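Local structure of mannosylglycerate hydrolase MGH1-like glycoside hydrolase domain-containing protein (Thermus thermophilus HB8, 4WVA) at residues K134-H139 with E263-R268; W141-R146 with G152-V157; E223-S228 with W287-G292; V233-N238 with F303-A308. The protein hydrolyses mannosylglycerate, a solute made by thermophiles under osmotic stress, to mannose and glycerate, and probably also splits glucosylglycerate. One frame throughout, in Å; residues are numbered along the deposited sequence.

Interaction 1: K134-H139 with E263-R268; sequences KLLAFH and EEWIVR
W265 of helix 260-275 reaches over to L136 and H139 of helix 121-146, tying together two helices of the (alpha/alpha)6-barrel enzyme. The backbones stay well apart, with 9.1 Å between H139 CA and W265 CA, and it takes a side chain as long as tryptophan to bridge them. All the touching across the pair is apolar and involves the outer corner of the six-membered ring. L136 crosses the indole at about a right angle, its CD1 lying 3.8 Å from W265 CH2; with CG anti to the backbone N (chi1 -175°), the leucine carries this methyl towards the indole. H139 contributes chiefly its CB. Y143 stacks on the indole, and N245 of helix 235-254 touches both W265 and H139.

The polar interactions lie elsewhere. H139 ND1 makes a weak bond back to L135 O, at 3.2 Å, within its own helix. Beyond W265, R268 forms a salt bridge with E263 of the third subunit. An alanine in place of W265 would remove the only side chain of 263-268 that touches 134-139 and would probably leave a gap beside L136 CD1 and H139 CB. The closest approach is 3.4 Å, from H139 CB to W265 CZ3.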
loop_
_atom_site.group_PDB
_atom_site.type_symbol
_atom_site.label_atom_id
_atom_site.label_comp_id
_atom_site.label_asym_id
_atom_site.label_seq_id
_atom_site.Cartn_x
_atom_site.Cartn_y
_atom_site.Cartn_z
ATOM N N LYS A 134 -4.722 24.952 12.969
ATOM C CA LYS A 134 -6.177 24.938 12.884
ATOM C C LYS A 134 -6.707 23.707 12.131
ATOM O O LYS A 134 -7.648 23.058 12.574
ATOM C CB LYS A 134 -6.665 26.236 12.234
ATOM C CG LYS A 134 -6.245 27.472 13.015
ATOM C CD LYS A 134 -6.869 28.734 12.458
ATOM C CE LYS A 134 -6.393 29.970 13.201
ATOM N NZ LYS A 134 -6.817 29.939 14.625
ATOM N N LEU A 135 -6.101 23.399 10.982
ATOM C CA LEU A 135 -6.402 22.163 10.268
ATOM C C LEU A 135 -6.164 20.935 11.156
ATOM O O LEU A 135 -6.987 20.019 11.233
ATOM C CB LEU A 135 -5.496 22.047 9.035
ATOM C CG LEU A 135 -5.826 22.963 7.860
ATOM C CD1 LEU A 135 -4.656 23.090 6.909
ATOM C CD2 LEU A 135 -7.027 22.383 7.125
ATOM N N LEU A 136 -5.020 20.924 11.820
ATOM C CA LEU A 136 -4.647 19.803 12.670
ATOM C C LEU A 136 -5.692 19.611 13.780
ATOM O O LEU A 136 -6.072 18.487 14.099
ATOM C CB LEU A 136 -3.255 20.045 13.253
ATOM C CG LEU A 136 -2.625 18.936 14.079
ATOM C CD1 LEU A 136 -2.317 17.727 13.218
ATOM C CD2 LEU A 136 -1.364 19.459 14.745
ATOM N N ALA A 137 -6.159 20.717 14.356
ATOM C CA ALA A 137 -7.159 20.654 15.423
ATOM C C ALA A 137 -8.499 20.136 14.916
ATOM O O ALA A 137 -9.213 19.431 15.628
ATOM C CB ALA A 137 -7.321 22.020 16.081
ATOM N N PHE A 138 -8.849 20.475 13.671
ATOM C CA PHE A 138 -10.057 19.970 13.058
ATOM C C PHE A 138 -9.957 18.446 12.832
ATOM O O PHE A 138 -10.872 17.695 13.174
ATOM C CB PHE A 138 -10.336 20.729 11.745
ATOM C CG PHE A 138 -11.505 20.213 10.941
ATOM C CD1 PHE A 138 -12.645 19.676 11.543
ATOM C CD2 PHE A 138 -11.485 20.307 9.553
ATOM C CE1 PHE A 138 -13.712 19.230 10.803
ATOM C CE2 PHE A 138 -12.559 19.874 8.805
ATOM C CZ PHE A 138 -13.672 19.330 9.420
ATOM N N HIS A 139 -8.843 17.995 12.259
ATOM C CA HIS A 139 -8.658 16.573 12.029
ATOM C C HIS A 139 -8.664 15.832 13.377
ATOM O O HIS A 139 -9.291 14.786 13.521
ATOM C CB HIS A 139 -7.362 16.318 11.275
ATOM C CG HIS A 139 -7.431 16.595 9.799
ATOM N ND1 HIS A 139 -7.980 17.741 9.249
ATOM C CD2 HIS A 139 -6.984 15.862 8.761
ATOM C CE1 HIS A 139 -7.866 17.685 7.927
ATOM N NE2 HIS A 139 -7.243 16.568 7.612
ATOM N N GLU A 263 0.551 10.671 10.632
ATOM C CA GLU A 263 0.955 9.402 10.053
ATOM C C GLU A 263 0.044 8.256 10.530
ATOM O O GLU A 263 -0.328 7.388 9.742
ATOM C CB GLU A 263 2.412 9.074 10.395
ATOM C CG GLU A 263 3.436 10.051 9.830
ATOM C CD GLU A 263 4.760 10.005 10.566
ATOM O OE1 GLU A 263 5.053 8.993 11.239
ATOM O OE2 GLU A 263 5.503 10.994 10.483
ATOM N N GLU A 264 -0.306 8.262 11.810
ATOM C CA GLU A 264 -1.205 7.232 12.336
ATOM C C GLU A 264 -2.575 7.321 11.680
ATOM O O GLU A 264 -3.146 6.295 11.301
ATOM C CB GLU A 264 -1.333 7.316 13.856
ATOM C CG GLU A 264 0.007 7.494 14.546
ATOM C CD GLU A 264 0.095 6.864 15.917
ATOM O OE1 GLU A 264 -0.962 6.540 16.508
ATOM O OE2 GLU A 264 1.244 6.694 16.393
ATOM N N TRP A 265 -3.083 8.538 11.484
ATOM C CA TRP A 265 -4.377 8.690 10.826
ATOM C C TRP A 265 -4.327 8.128 9.408
ATOM O O TRP A 265 -5.278 7.488 8.927
ATOM C CB TRP A 265 -4.827 10.155 10.754
ATOM C CG TRP A 265 -4.954 10.844 12.090
ATOM C CD1 TRP A 265 -5.223 10.272 13.293
ATOM C CD2 TRP A 265 -4.856 12.254 12.331
ATOM N NE1 TRP A 265 -5.293 11.233 14.271
ATOM C CE2 TRP A 265 -5.071 12.460 13.707
ATOM C CE3 TRP A 265 -4.610 13.363 11.519
ATOM C CZ2 TRP A 265 -5.015 13.726 14.287
ATOM C CZ3 TRP A 265 -4.568 14.614 12.098
ATOM C CH2 TRP A 265 -4.767 14.782 13.473
ATOM N N ILE A 266 -3.233 8.400 8.723
ATOM C CA ILE A 266 -3.071 7.964 7.336
ATOM C C ILE A 266 -3.047 6.426 7.238
ATOM O O ILE A 266 -3.726 5.827 6.406
ATOM C CB ILE A 266 -1.778 8.565 6.745
ATOM C CG1 ILE A 266 -1.941 10.082 6.559
ATOM C CG2 ILE A 266 -1.435 7.887 5.431
ATOM C CD1 ILE A 266 -0.680 10.820 6.179
ATOM N N VAL A 267 -2.237 5.802 8.077
ATOM C CA VAL A 267 -2.026 4.368 7.999
ATOM C C VAL A 267 -3.284 3.618 8.404
ATOM O O VAL A 267 -3.714 2.721 7.700
ATOM C CB VAL A 267 -0.806 3.960 8.837
ATOM C CG1 VAL A 267 -0.668 2.452 8.933
ATOM C CG2 VAL A 267 0.429 4.584 8.211
ATOM N N ARG A 268 -3.903 4.038 9.500
ATOM C CA ARG A 268 -5.154 3.406 9.938
ATOM C C ARG A 268 -6.309 3.721 8.995
ATOM O O ARG A 268 -7.176 2.883 8.770
ATOM C CB ARG A 268 -5.456 3.766 11.398
ATOM C CG ARG A 268 -4.347 3.274 12.310
ATOM C CD ARG A 268 -4.485 3.607 13.783
ATOM N NE ARG A 268 -3.220 3.292 14.488
ATOM C CZ ARG A 268 -2.840 2.084 14.920
ATOM N NH1 ARG A 268 -3.612 1.010 14.773
ATOM N NH2 ARG A 268 -1.674 1.944 15.545
#

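Interaction 2: W141-R146 with G152-V157; sequences WLYHAR and GLVVIV
R146, the last residue of helix 121-146, turns its carbonyl to the returning chain, where V155 N donates to R146 O at 3.1 Å (157°), and G152, with its positive phi, adopts backbone angles at which a CB would collide with the preceding carbonyl. The R146 side chain then makes a second bond to V155. Its chain bends at chi2 (-66°), bringing NH1 to V155 O at 3.1 Å; the acceptor lies in the guanidinium plane and is met on a lone pair. V157 CG2 sits over one face of the guanidinium, 3.7 Å from R146 NH2, while E161 forms a salt bridge with that same nitrogen. With R146 cut back to an alanine, V155 O is likely to lose this donor and the E161 carboxylate its charged mate.

V154 faces the helix, its CG1 3.9 Å from CE1 of Y143. The tyrosine suits its place by being apolar along the ring and polar at its end: a water 2.7 Å from Y143 OH donates to G152 O, and N245 also bonds to the hydroxyl. The helix end and the loop after it are thus joined in a buried setting, where the arginine satisfies a backbone carbonyl and a carboxylate at once and its charge is probably balanced by E161.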
loop_
_atom_site.group_PDB
_atom_site.type_symbol
_atom_site.label_atom_id
_atom_site.label_comp_id
_atom_site.label_asym_id
_atom_site.label_seq_id
_atom_site.Cartn_x
_atom_site.Cartn_y
_atom_site.Cartn_z
ATOM N N TRP A 141 -10.219 16.687 16.144
ATOM C CA TRP A 141 -11.605 16.644 16.565
ATOM C C TRP A 141 -12.364 15.518 15.871
ATOM O O TRP A 141 -13.143 14.802 16.500
ATOM C CB TRP A 141 -12.295 18.012 16.331
ATOM C CG TRP A 141 -13.711 17.967 16.733
ATOM C CD1 TRP A 141 -14.202 18.185 17.989
ATOM C CD2 TRP A 141 -14.827 17.608 15.922
ATOM N NE1 TRP A 141 -15.552 17.987 18.009
ATOM C CE2 TRP A 141 -15.968 17.632 16.755
ATOM C CE3 TRP A 141 -14.983 17.268 14.572
ATOM C CZ2 TRP A 141 -17.241 17.342 16.283
ATOM C CZ3 TRP A 141 -16.251 16.974 14.110
ATOM C CH2 TRP A 141 -17.356 17.011 14.961
ATOM N N LEU A 142 -12.172 15.375 14.563
ATOM C CA LEU A 142 -12.857 14.334 13.838
ATOM C C LEU A 142 -12.621 12.956 14.462
ATOM O O LEU A 142 -13.571 12.235 14.711
ATOM C CB LEU A 142 -12.462 14.342 12.346
ATOM C CG LEU A 142 -12.996 15.482 11.493
ATOM C CD1 LEU A 142 -12.286 15.490 10.144
ATOM C CD2 LEU A 142 -14.497 15.379 11.281
ATOM N N TYR A 143 -11.371 12.594 14.725
ATOM C CA TYR A 143 -11.087 11.282 15.325
ATOM C C TYR A 143 -11.561 11.186 16.770
ATOM O O TYR A 143 -12.121 10.177 17.170
ATOM C CB TYR A 143 -9.609 10.927 15.201
ATOM C CG TYR A 143 -9.240 10.750 13.759
ATOM C CD1 TYR A 143 -9.679 9.643 13.058
ATOM C CD2 TYR A 143 -8.521 11.717 13.077
ATOM C CE1 TYR A 143 -9.376 9.482 11.729
ATOM C CE2 TYR A 143 -8.228 11.575 11.738
ATOM C CZ TYR A 143 -8.643 10.457 11.069
ATOM O OH TYR A 143 -8.381 10.279 9.736
ATOM N N HIS A 144 -11.369 12.245 17.542
ATOM C CA HIS A 144 -11.783 12.212 18.953
ATOM C C HIS A 144 -13.299 12.076 19.088
ATOM O O HIS A 144 -13.789 11.299 19.915
ATOM C CB HIS A 144 -11.303 13.472 19.690
ATOM C CG HIS A 144 -11.647 13.493 21.159
ATOM N ND1 HIS A 144 -12.623 14.315 21.685
ATOM C CD2 HIS A 144 -11.141 12.798 22.205
ATOM C CE1 HIS A 144 -12.707 14.125 22.991
ATOM N NE2 HIS A 144 -11.816 13.210 23.332
ATOM N N ALA A 145 -14.050 12.845 18.296
ATOM C CA ALA A 145 -15.498 12.846 18.407
ATOM C C ALA A 145 -16.160 11.716 17.614
ATOM O O ALA A 145 -17.215 11.196 18.001
ATOM C CB ALA A 145 -16.035 14.192 17.967
ATOM N N ARG A 146 -15.571 11.353 16.473
ATOM C CA ARG A 146 -16.261 10.502 15.512
ATOM C C ARG A 146 -15.581 9.159 15.217
ATOM O O ARG A 146 -16.072 8.406 14.391
ATOM C CB ARG A 146 -16.503 11.260 14.204
ATOM C CG ARG A 146 -17.214 12.588 14.409
ATOM C CD ARG A 146 -18.629 12.394 14.930
ATOM N NE ARG A 146 -19.385 13.664 14.935
ATOM C CZ ARG A 146 -19.963 14.192 13.861
ATOM N NH1 ARG A 146 -19.897 13.580 12.694
ATOM N NH2 ARG A 146 -20.619 15.352 13.952
ATOM N N GLY A 152 -9.946 4.130 12.478
ATOM C CA GLY A 152 -9.382 4.792 11.296
ATOM C C GLY A 152 -10.424 5.373 10.349
ATOM O O GLY A 152 -10.070 6.110 9.403
ATOM N N LEU A 153 -11.699 5.056 10.587
ATOM C CA LEU A 153 -12.826 5.606 9.832
ATOM C C LEU A 153 -13.642 6.523 10.719
ATOM O O LEU A 153 -13.837 6.231 11.901
ATOM C CB LEU A 153 -13.719 4.483 9.317
ATOM C CG LEU A 153 -13.075 3.601 8.260
ATOM C CD1 LEU A 153 -13.767 2.254 8.194
ATOM C CD2 LEU A 153 -13.103 4.286 6.904
ATOM N N VAL A 154 -14.060 7.652 10.174
ATOM C CA VAL A 154 -14.905 8.582 10.922
ATOM C C VAL A 154 -16.367 8.374 10.565
ATOM O O VAL A 154 -16.717 8.084 9.415
ATOM C CB VAL A 154 -14.493 10.055 10.721
ATOM C CG1 VAL A 154 -13.127 10.314 11.339
ATOM C CG2 VAL A 154 -14.538 10.444 9.270
ATOM N N VAL A 155 -17.222 8.541 11.566
ATOM C CA VAL A 155 -18.661 8.414 11.449
ATOM C C VAL A 155 -19.321 9.785 11.217
ATOM O O VAL A 155 -18.929 10.766 11.882
ATOM C CB VAL A 155 -19.190 7.855 12.784
ATOM C CG1 VAL A 155 -20.706 7.728 12.781
ATOM C CG2 VAL A 155 -18.531 6.514 13.071
ATOM N N ILE A 156 -20.300 9.842 10.326
ATOM C CA ILE A 156 -21.207 10.987 10.240
ATOM C C ILE A 156 -22.498 10.634 10.972
ATOM O O ILE A 156 -22.982 9.491 10.915
ATOM C CB ILE A 156 -21.475 11.469 8.801
ATOM C CG1 ILE A 156 -22.060 10.377 7.902
ATOM C CG2 ILE A 156 -20.200 12.071 8.203
ATOM C CD1 ILE A 156 -22.626 10.883 6.589
ATOM N N VAL A 157 -23.049 11.630 11.670
ATOM C CA VAL A 157 -24.294 11.475 12.410
ATOM C C VAL A 157 -25.469 12.192 11.749
ATOM O O VAL A 157 -26.600 12.104 12.236
ATOM C CB VAL A 157 -24.108 11.925 13.875
ATOM C CG1 VAL A 157 -23.059 11.033 14.554
ATOM C CG2 VAL A 157 -23.709 13.392 13.966
HETATM O O HOH W 1 -7.817 7.670 9.631
#

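Interaction 3: E223-S228 with W287-G292; sequences EIYRQS and WDLVAG
Y225 and L289 make the main touch between helix 221-227 and the turn that follows strand 283-288, and it is slight: Y225 OH lies 4.0 Å from L289 CD1. The tyrosine takes its CG anti to the backbone N (chi1 -165°), which carries the ring out from the helix, and its side chain passes obliquely across the leucine. L289 has CD1 fully extended from CA (chi2 -176°), putting that methyl at the phenolic end. A tyrosine fits here because the hydroxyl has polar business further on, a hydrogen bond with Q256 OE1 of the third subunit, while the leucine methyl CD1 is well suited to its apolar surroundings, packing also on V155 and V233. At the helix end, S228 O and V290 CG2 graze each other at 4.5 Å.

Each side is stiffened by its own polar side chains. On the helix, Q227 NE2 donates to E223 OE1 one turn back, at 2.8 Å, with the acceptor close to the amide plane. In the turn, D288 OD1 accepts from A291 N at 3.1 Å in a nearly straight bond (168°), an Asx motif in which the donor comes from above the carboxylate plane; V290 N adds a weak bond to the same oxygen. D288 OD2 is held by R176 in a salt bridge. The chain then turns at G292, whose positive phi suits a residue without a side chain.

Around the contact, I224 and S228 pack on helix 201-216, while W287 pairs with V233 of strand 232-233, and A291 O and G292 O bond to R125 and Y115 of the third subunit.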
loop_
_atom_site.group_PDB
_atom_site.type_symbol
_atom_site.label_atom_id
_atom_site.label_comp_id
_atom_site.label_asym_id
_atom_site.label_seq_id
_atom_site.Cartn_x
_atom_site.Cartn_y
_atom_site.Cartn_z
ATOM N N GLU A 223 -22.498 11.929 23.790
ATOM C CA GLU A 223 -23.907 11.573 23.787
ATOM C C GLU A 223 -24.468 11.543 22.377
ATOM O O GLU A 223 -25.331 10.737 22.077
ATOM C CB GLU A 223 -24.713 12.513 24.693
ATOM C CG GLU A 223 -24.444 12.285 26.179
ATOM C CD GLU A 223 -24.708 10.852 26.617
ATOM O OE1 GLU A 223 -25.545 10.169 25.994
ATOM O OE2 GLU A 223 -24.073 10.402 27.593
ATOM N N ILE A 224 -23.973 12.419 21.518
ATOM C CA ILE A 224 -24.339 12.361 20.102
ATOM C C ILE A 224 -23.961 10.984 19.510
ATOM O O ILE A 224 -24.786 10.364 18.839
ATOM C CB ILE A 224 -23.751 13.550 19.315
ATOM C CG1 ILE A 224 -24.612 14.797 19.591
ATOM C CG2 ILE A 224 -23.720 13.273 17.810
ATOM C CD1 ILE A 224 -23.991 16.105 19.154
ATOM N N TYR A 225 -22.751 10.496 19.785
ATOM C CA TYR A 225 -22.318 9.193 19.231
ATOM C C TYR A 225 -23.183 8.057 19.767
ATOM O O TYR A 225 -23.610 7.159 19.027
ATOM C CB TYR A 225 -20.823 8.912 19.488
ATOM C CG TYR A 225 -20.321 7.772 18.627
ATOM C CD1 TYR A 225 -20.594 6.444 18.961
ATOM C CD2 TYR A 225 -19.629 8.020 17.447
ATOM C CE1 TYR A 225 -20.173 5.400 18.160
ATOM C CE2 TYR A 225 -19.199 6.974 16.640
ATOM C CZ TYR A 225 -19.476 5.672 16.993
ATOM O OH TYR A 225 -19.063 4.637 16.174
ATOM N N ARG A 226 -23.460 8.092 21.063
ATOM C CA ARG A 226 -24.229 7.019 21.667
ATOM C C ARG A 226 -25.693 7.065 21.267
ATOM O O ARG A 226 -26.299 6.020 21.049
ATOM C CB ARG A 226 -24.063 7.019 23.191
ATOM C CG ARG A 226 -22.646 6.675 23.660
ATOM C CD ARG A 226 -21.966 5.594 22.808
ATOM N NE ARG A 226 -20.640 5.214 23.309
ATOM C CZ ARG A 226 -20.380 4.184 24.117
ATOM N NH1 ARG A 226 -21.351 3.386 24.555
ATOM N NH2 ARG A 226 -19.128 3.948 24.495
ATOM N N GLN A 227 -26.254 8.264 21.136
ATOM C CA GLN A 227 -27.696 8.390 20.960
ATOM C C GLN A 227 -28.145 8.624 19.521
ATOM O O GLN A 227 -29.316 8.427 19.213
ATOM C CB GLN A 227 -28.248 9.491 21.864
ATOM C CG GLN A 227 -28.012 9.238 23.347
ATOM C CD GLN A 227 -28.800 10.207 24.211
ATOM O OE1 GLN A 227 -29.992 10.424 23.978
ATOM N NE2 GLN A 227 -28.133 10.825 25.184
ATOM N N SER A 228 -27.261 9.023 18.617
ATOM C CA SER A 228 -27.768 9.305 17.276
ATOM C C SER A 228 -28.348 8.038 16.651
ATOM O O SER A 228 -27.674 7.009 16.603
ATOM C CB SER A 228 -26.707 9.898 16.352
ATOM O OG SER A 228 -27.295 10.132 15.081
ATOM N N TRP A 287 -21.128 2.367 5.020
ATOM C CA TRP A 287 -21.598 1.420 6.011
ATOM C C TRP A 287 -22.557 2.043 7.015
ATOM O O TRP A 287 -22.348 3.154 7.496
ATOM C CB TRP A 287 -20.432 0.799 6.757
ATOM C CG TRP A 287 -19.571 -0.131 5.979
ATOM C CD1 TRP A 287 -19.751 -0.584 4.705
ATOM C CD2 TRP A 287 -18.395 -0.771 6.465
ATOM N NE1 TRP A 287 -18.747 -1.460 4.373
ATOM C CE2 TRP A 287 -17.906 -1.588 5.438
ATOM C CE3 TRP A 287 -17.692 -0.711 7.674
ATOM C CZ2 TRP A 287 -16.751 -2.356 5.584
ATOM C CZ3 TRP A 287 -16.546 -1.471 7.811
ATOM C CH2 TRP A 287 -16.087 -2.275 6.768
ATOM N N ASP A 288 -23.601 1.286 7.343
ATOM C CA ASP A 288 -24.589 1.685 8.331
ATOM C C ASP A 288 -24.245 1.009 9.639
ATOM O O ASP A 288 -24.377 -0.215 9.758
ATOM C CB ASP A 288 -25.975 1.248 7.845
ATOM C CG ASP A 288 -27.079 1.534 8.841
ATOM O OD1 ASP A 288 -26.795 1.880 10.004
ATOM O OD2 ASP A 288 -28.248 1.352 8.418
ATOM N N LEU A 289 -23.799 1.790 10.608
ATOM C CA LEU A 289 -23.308 1.221 11.874
ATOM C C LEU A 289 -24.421 0.945 12.869
ATOM O O LEU A 289 -24.193 0.239 13.859
ATOM C CB LEU A 289 -22.248 2.093 12.513
ATOM C CG LEU A 289 -20.945 2.310 11.728
ATOM C CD1 LEU A 289 -19.980 3.121 12.571
ATOM C CD2 LEU A 289 -20.299 1.018 11.287
ATOM N N VAL A 290 -25.613 1.480 12.624
ATOM C CA VAL A 290 -26.764 1.133 13.467
ATOM C C VAL A 290 -27.219 -0.288 13.126
ATOM O O VAL A 290 -27.364 -1.125 14.018
ATOM C CB VAL A 290 -27.901 2.166 13.310
ATOM C CG1 VAL A 290 -29.177 1.685 13.994
ATOM C CG2 VAL A 290 -27.449 3.510 13.859
ATOM N N ALA A 291 -27.406 -0.565 11.830
ATOM C CA ALA A 291 -27.739 -1.903 11.345
ATOM C C ALA A 291 -26.518 -2.826 11.384
ATOM O O ALA A 291 -26.654 -4.051 11.463
ATOM C CB ALA A 291 -28.279 -1.835 9.932
ATOM N N GLY A 292 -25.325 -2.237 11.354
ATOM C CA GLY A 292 -24.073 -3.017 11.253
ATOM C C GLY A 292 -23.886 -3.694 9.903
ATOM O O GLY A 292 -23.410 -4.851 9.840
#

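Interaction 4: V233-N238 with F303-A308; sequences VDVGFN and FLPLFA
D234 O, just ahead of the V235 and G236 that meet P305 and L304, is gripped by two nitrogens of one residue: N238 N and N238 ND2 each donate at 3.0 Å, from opposite faces of the carbonyl plane. The other end of that side-chain amide, OD1, accepts from V154 N, so both ends are used.

D234 is the N-cap residue of helix 235-254, and its carboxylate caps the first turn: OD1 takes the G236 N-H at 2.9 Å, and OD2 is met weakly by F237 N. These bonds satisfy amides of the first turn, which have no earlier helical carbonyl to use, and an aspartate would probably also interact well with the positive end of the helix dipole. Here a helix start of the (alpha/alpha)6-barrel protein meets the short helix 305-308.

The meeting itself is purely apolar. V235 CG2, anti to the backbone N, comes up to P305 CG at 3.8 Å, the two side chains crossing at about a right angle. At G236 the backbones draw in to 5.9 Å between its CA and L304 CA, and L304 CD1 packs on G236 CA at 3.8 Å; a CB on G236 would come close to that methyl, so glycine allows the near approach. L304 itself also packs on M361, and its side chain is about 6 Å from that of W34, a probable substrate-binding residue.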
loop_
_atom_site.group_PDB
_atom_site.type_symbol
_atom_site.label_atom_id
_atom_site.label_comp_id
_atom_site.label_asym_id
_atom_site.label_seq_id
_atom_site.Cartn_x
_atom_site.Cartn_y
_atom_site.Cartn_z
ATOM N N VAL A 233 -20.634 5.245 8.261
ATOM C CA VAL A 233 -19.306 5.455 7.700
ATOM C C VAL A 233 -19.517 5.771 6.220
ATOM O O VAL A 233 -19.793 4.888 5.407
ATOM C CB VAL A 233 -18.364 4.244 7.887
ATOM C CG1 VAL A 233 -17.046 4.488 7.161
ATOM C CG2 VAL A 233 -18.132 3.990 9.377
ATOM N N ASP A 234 -19.385 7.056 5.874
ATOM C CA ASP A 234 -19.566 7.537 4.523
ATOM C C ASP A 234 -18.267 7.363 3.728
ATOM O O ASP A 234 -17.211 7.905 4.110
ATOM C CB ASP A 234 -19.984 9.014 4.554
ATOM C CG ASP A 234 -20.029 9.661 3.172
ATOM O OD1 ASP A 234 -20.163 8.960 2.145
ATOM O OD2 ASP A 234 -19.914 10.914 3.124
ATOM N N VAL A 235 -18.344 6.651 2.616
ATOM C CA VAL A 235 -17.173 6.472 1.775
ATOM C C VAL A 235 -16.644 7.808 1.249
ATOM O O VAL A 235 -15.431 8.012 1.166
ATOM C CB VAL A 235 -17.410 5.469 0.616
ATOM C CG1 VAL A 235 -18.500 5.925 -0.345
ATOM C CG2 VAL A 235 -16.119 5.211 -0.128
ATOM N N GLY A 236 -17.548 8.735 0.908
ATOM C CA GLY A 236 -17.117 10.030 0.410
ATOM C C GLY A 236 -16.342 10.841 1.445
ATOM O O GLY A 236 -15.227 11.291 1.178
ATOM N N PHE A 237 -16.942 11.021 2.623
ATOM C CA PHE A 237 -16.338 11.761 3.726
ATOM C C PHE A 237 -14.964 11.178 4.025
ATOM O O PHE A 237 -13.991 11.886 4.129
ATOM C CB PHE A 237 -17.232 11.692 4.964
ATOM C CG PHE A 237 -16.901 12.705 6.022
ATOM C CD1 PHE A 237 -15.804 12.549 6.832
ATOM C CD2 PHE A 237 -17.725 13.808 6.230
ATOM C CE1 PHE A 237 -15.507 13.480 7.809
ATOM C CE2 PHE A 237 -17.437 14.734 7.205
ATOM C CZ PHE A 237 -16.328 14.580 7.992
ATOM N N ASN A 238 -14.895 9.860 4.120
ATOM C CA ASN A 238 -13.647 9.206 4.485
ATOM C C ASN A 238 -12.573 9.209 3.415
ATOM O O ASN A 238 -11.384 9.324 3.731
ATOM C CB ASN A 238 -13.932 7.796 5.006
ATOM C CG ASN A 238 -14.388 7.830 6.449
ATOM O OD1 ASN A 238 -13.571 7.948 7.359
ATOM N ND2 ASN A 238 -15.705 7.792 6.662
ATOM N N PHE A 303 -16.613 6.303 -5.957
ATOM C CA PHE A 303 -15.429 6.526 -6.786
ATOM C C PHE A 303 -14.361 7.341 -6.044
ATOM O O PHE A 303 -13.197 7.348 -6.454
ATOM C CB PHE A 303 -15.777 7.250 -8.087
ATOM C CG PHE A 303 -16.551 6.421 -9.064
ATOM C CD1 PHE A 303 -15.882 5.620 -9.991
ATOM C CD2 PHE A 303 -17.929 6.452 -9.071
ATOM C CE1 PHE A 303 -16.587 4.857 -10.902
ATOM C CE2 PHE A 303 -18.647 5.683 -9.986
ATOM C CZ PHE A 303 -17.976 4.881 -10.880
ATOM N N LEU A 304 -14.722 7.976 -4.931
ATOM C CA LEU A 304 -13.816 8.939 -4.319
ATOM C C LEU A 304 -12.559 8.311 -3.691
ATOM O O LEU A 304 -11.578 9.012 -3.535
ATOM C CB LEU A 304 -14.550 9.867 -3.359
ATOM C CG LEU A 304 -15.506 10.853 -4.048
ATOM C CD1 LEU A 304 -16.329 11.550 -2.987
ATOM C CD2 LEU A 304 -14.740 11.866 -4.887
ATOM N N PRO A 305 -12.544 6.993 -3.405
ATOM C CA PRO A 305 -11.227 6.476 -2.972
ATOM C C PRO A 305 -10.106 6.654 -4.000
ATOM O O PRO A 305 -8.937 6.662 -3.639
ATOM C CB PRO A 305 -11.524 5.019 -2.615
ATOM C CG PRO A 305 -12.932 5.079 -2.135
ATOM C CD PRO A 305 -13.606 6.023 -3.108
ATOM N N LEU A 306 -10.444 6.817 -5.271
ATOM C CA LEU A 306 -9.418 7.163 -6.256
ATOM C C LEU A 306 -8.701 8.476 -5.902
ATOM O O LEU A 306 -7.484 8.600 -6.064
ATOM C CB LEU A 306 -10.038 7.267 -7.642
ATOM C CG LEU A 306 -10.673 6.001 -8.203
ATOM C CD1 LEU A 306 -11.591 6.351 -9.369
ATOM C CD2 LEU A 306 -9.620 4.978 -8.606
ATOM N N PHE A 307 -9.477 9.455 -5.439
ATOM C CA PHE A 307 -8.956 10.757 -5.034
ATOM C C PHE A 307 -8.106 10.625 -3.767
ATOM O O PHE A 307 -7.179 11.406 -3.550
ATOM C CB PHE A 307 -10.157 11.688 -4.809
ATOM C CG PHE A 307 -9.813 13.134 -4.534
ATOM C CD1 PHE A 307 -9.271 13.934 -5.527
ATOM C CD2 PHE A 307 -10.070 13.702 -3.294
ATOM C CE1 PHE A 307 -9.000 15.267 -5.302
ATOM C CE2 PHE A 307 -9.809 15.042 -3.067
ATOM C CZ PHE A 307 -9.260 15.816 -4.062
ATOM N N ALA A 308 -8.454 9.665 -2.919
ATOM C CA ALA A 308 -7.646 9.358 -1.736
ATOM C C ALA A 308 -6.304 8.684 -2.088
ATOM O O ALA A 308 -5.312 8.851 -1.386
ATOM C CB ALA A 308 -8.436 8.485 -0.766
#

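Interactions 2 and 4 are buried; interaction 4 lies closest to the centre of the chain, about 10 Å away. Interaction 1 is only partly buried, and interaction 3, though mostly buried, is furthest out at 21 Å. Interactions 1 and 2 share helix 121-146 and touch where W265 meets Y143. The loop 152-157 is a hub: it packs against interaction 3 at I224, and its V154 lies against F237 of interaction 4, while V233 and W287 join interactions 3 and 4 through strand pairing. Only interaction 2 has direct hydrogen bonds between its segments; interactions 1 and 4 pack apolar atoms, and interaction 3 sets polar oxygens beside methyls. Interactions 1, 2 and 3 all reach the third subunit, interaction 2 by packing alone.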